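Local coordinates for DNA protection during starvation protein (Halobacterium salinarum, PDB 1MOJ) that probably protects DNA from oxidative damage by oxidising ferrous iron with hydrogen peroxide and storing it as a ferric mineral inside a hollow shell of twelve subunits, at residues A39-L44 with E75-E80. Numbering follows the deposited sequence.
With FE (Fe (III) ion), chain E.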
loop_
_atom_site.group_PDB
_atom_site.type_symbol
_atom_site.label_atom_id
_atom_site.label_comp_id
_atom_site.label_asym_id
_atom_site.label_seq_id
_atom_site.Cartn_x
_atom_site.Cartn_y
_atom_site.Cartn_z
ATOM N N ALA A 39 -7.205 11.908 -33.128
ATOM C CA ALA A 39 -7.183 10.909 -34.192
ATOM C C ALA A 39 -5.797 10.300 -34.334
ATOM O O ALA A 39 -5.658 9.081 -34.403
ATOM C CB ALA A 39 -7.622 11.540 -35.525
ATOM N N ASN A 40 -4.774 11.148 -34.360
ATOM C CA ASN A 40 -3.404 10.674 -34.505
ATOM C C ASN A 40 -2.943 9.893 -33.296
ATOM O O ASN A 40 -2.266 8.875 -33.443
ATOM C CB ASN A 40 -2.441 11.837 -34.746
ATOM C CG ASN A 40 -2.600 12.440 -36.126
ATOM O OD1 ASN A 40 -2.882 11.728 -37.094
ATOM N ND2 ASN A 40 -2.406 13.746 -36.228
ATOM N N VAL A 41 -3.309 10.366 -32.105
ATOM C CA VAL A 41 -2.898 9.700 -30.878
ATOM C C VAL A 41 -3.513 8.313 -30.771
ATOM O O VAL A 41 -2.859 7.379 -30.308
ATOM C CB VAL A 41 -3.260 10.533 -29.627
ATOM C CG1 VAL A 41 -2.968 9.740 -28.361
ATOM C CG2 VAL A 41 -2.431 11.809 -29.606
ATOM N N TYR A 42 -4.759 8.162 -31.214
ATOM C CA TYR A 42 -5.389 6.857 -31.140
ATOM C C TYR A 42 -4.844 5.870 -32.170
ATOM O O TYR A 42 -4.810 4.670 -31.907
ATOM C CB TYR A 42 -6.908 6.977 -31.245
ATOM C CG TYR A 42 -7.597 6.547 -29.973
ATOM C CD1 TYR A 42 -8.639 7.298 -29.431
ATOM C CD2 TYR A 42 -7.177 5.405 -29.289
ATOM C CE1 TYR A 42 -9.251 6.930 -28.233
ATOM C CE2 TYR A 42 -7.775 5.026 -28.087
ATOM C CZ TYR A 42 -8.813 5.794 -27.565
ATOM O OH TYR A 42 -9.409 5.425 -26.386
ATOM N N VAL A 43 -4.417 6.352 -33.337
ATOM C CA VAL A 43 -3.839 5.432 -34.314
ATOM C C VAL A 43 -2.483 5.020 -33.744
ATOM O O VAL A 43 -2.071 3.872 -33.881
ATOM C CB VAL A 43 -3.632 6.070 -35.722
ATOM C CG1 VAL A 43 -4.949 6.611 -36.264
ATOM C CG2 VAL A 43 -2.603 7.145 -35.654
ATOM N N LEU A 44 -1.794 5.963 -33.098
ATOM C CA LEU A 44 -0.507 5.673 -32.474
ATOM C C LEU A 44 -0.722 4.578 -31.436
ATOM O O LEU A 44 0.009 3.573 -31.403
ATOM C CB LEU A 44 0.055 6.918 -31.785
ATOM C CG LEU A 44 1.269 6.693 -30.858
ATOM C CD1 LEU A 44 2.454 6.212 -31.660
ATOM C CD2 LEU A 44 1.619 7.971 -30.130
ATOM N N GLU A 75 -3.005 6.173 -24.792
ATOM C CA GLU A 75 -4.428 6.024 -24.514
ATOM C C GLU A 75 -4.912 7.069 -23.519
ATOM O O GLU A 75 -6.028 7.588 -23.637
ATOM C CB GLU A 75 -4.719 4.625 -23.991
ATOM C CG GLU A 75 -6.127 4.161 -24.290
ATOM C CD GLU A 75 -6.943 3.922 -23.036
ATOM O OE1 GLU A 75 -7.072 4.854 -22.206
ATOM O OE2 GLU A 75 -7.461 2.795 -22.889
ATOM N N GLU A 76 -4.074 7.385 -22.537
ATOM C CA GLU A 76 -4.433 8.383 -21.549
ATOM C C GLU A 76 -4.442 9.774 -22.175
ATOM O O GLU A 76 -5.292 10.614 -21.850
ATOM C CB GLU A 76 -3.450 8.335 -20.383
ATOM C CG GLU A 76 -3.604 7.074 -19.538
ATOM C CD GLU A 76 -2.710 7.074 -18.313
ATOM O OE1 GLU A 76 -2.499 8.163 -17.730
ATOM O OE2 GLU A 76 -2.229 5.985 -17.922
ATOM N N VAL A 77 -3.489 10.024 -23.066
ATOM C CA VAL A 77 -3.429 11.319 -23.733
ATOM C C VAL A 77 -4.691 11.490 -24.577
ATOM O O VAL A 77 -5.314 12.559 -24.575
ATOM C CB VAL A 77 -2.172 11.442 -24.634
ATOM C CG1 VAL A 77 -2.268 12.688 -25.511
ATOM C CG2 VAL A 77 -0.924 11.507 -23.766
ATOM N N ALA A 78 -5.079 10.429 -25.278
ATOM C CA ALA A 78 -6.277 10.479 -26.119
ATOM C C ALA A 78 -7.503 10.775 -25.263
ATOM O O ALA A 78 -8.367 11.559 -25.651
ATOM C CB ALA A 78 -6.460 9.150 -26.855
ATOM N N ASP A 79 -7.573 10.144 -24.095
ATOM C CA ASP A 79 -8.698 10.334 -23.186
ATOM C C ASP A 79 -8.755 11.787 -22.751
ATOM O O ASP A 79 -9.826 12.383 -22.692
ATOM C CB ASP A 79 -8.546 9.435 -21.967
ATOM C CG ASP A 79 -9.784 9.418 -21.107
ATOM O OD1 ASP A 79 -10.830 8.918 -21.573
ATOM O OD2 ASP A 79 -9.710 9.907 -19.967
ATOM N N GLU A 80 -7.597 12.356 -22.441
ATOM C CA GLU A 80 -7.515 13.755 -22.043
ATOM C C GLU A 80 -8.012 14.646 -23.176
ATOM O O GLU A 80 -8.862 15.515 -22.979
ATOM C CB GLU A 80 -6.069 14.131 -21.730
ATOM C CG GLU A 80 -5.515 13.525 -20.453
ATOM C CD GLU A 80 -6.107 14.157 -19.218
ATOM O OE1 GLU A 80 -5.446 14.114 -18.159
ATOM O OE2 GLU A 80 -7.229 14.694 -19.297
HETATM FE FE FE E . -11.754 9.443 -19.229
HETATM O O HOH W 1 -8.802 7.153 -23.961
HETATM O O HOH W 2 -11.834 9.726 -17.083
#
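The ring of Tyr42 lays one face against the methyl of Ala78, a CH-pi contact in which CB sits 4.0 Å from the ring centroid, displaced toward the CD1-CE1 side. The same methyl also touches Val41, Val41 CG1 to Ala78 CB at 3.8 Å. Val41 holds that branch anti to its own nitrogen (chi1 173°), which also brings CG1 within 4.2 Å of Val77 CG1, the two side chains crossing at about a right angle. With a small residue at the nearest point, helices 24-54 and 60-87 of this ferritin-like bundle pack antiparallel, their local axes 8.8 Å apart. Beyond the ring a water bridges the helices, 3.0 Å from Tyr42 OH and donating to Glu75 O at 2.8 Å. Tyr45 of the second subunit hydrogen-bonds both Tyr42 OH and Glu75 OE2. A leucine in place of Tyr42 would probably take the ring face from the Ala78 methyl and cost the water and that Tyr45 one partner each. One turn along from Glu75, which is involved in iron nucleation, Asp79 grips iron with both carboxylate oxygens, together with Glu83 of the same chain and His52 of the second subunit. Apolar packing thus holds the helices together, while the phenol hydroxyl ties them to water and the neighbouring subunit near the shared iron site.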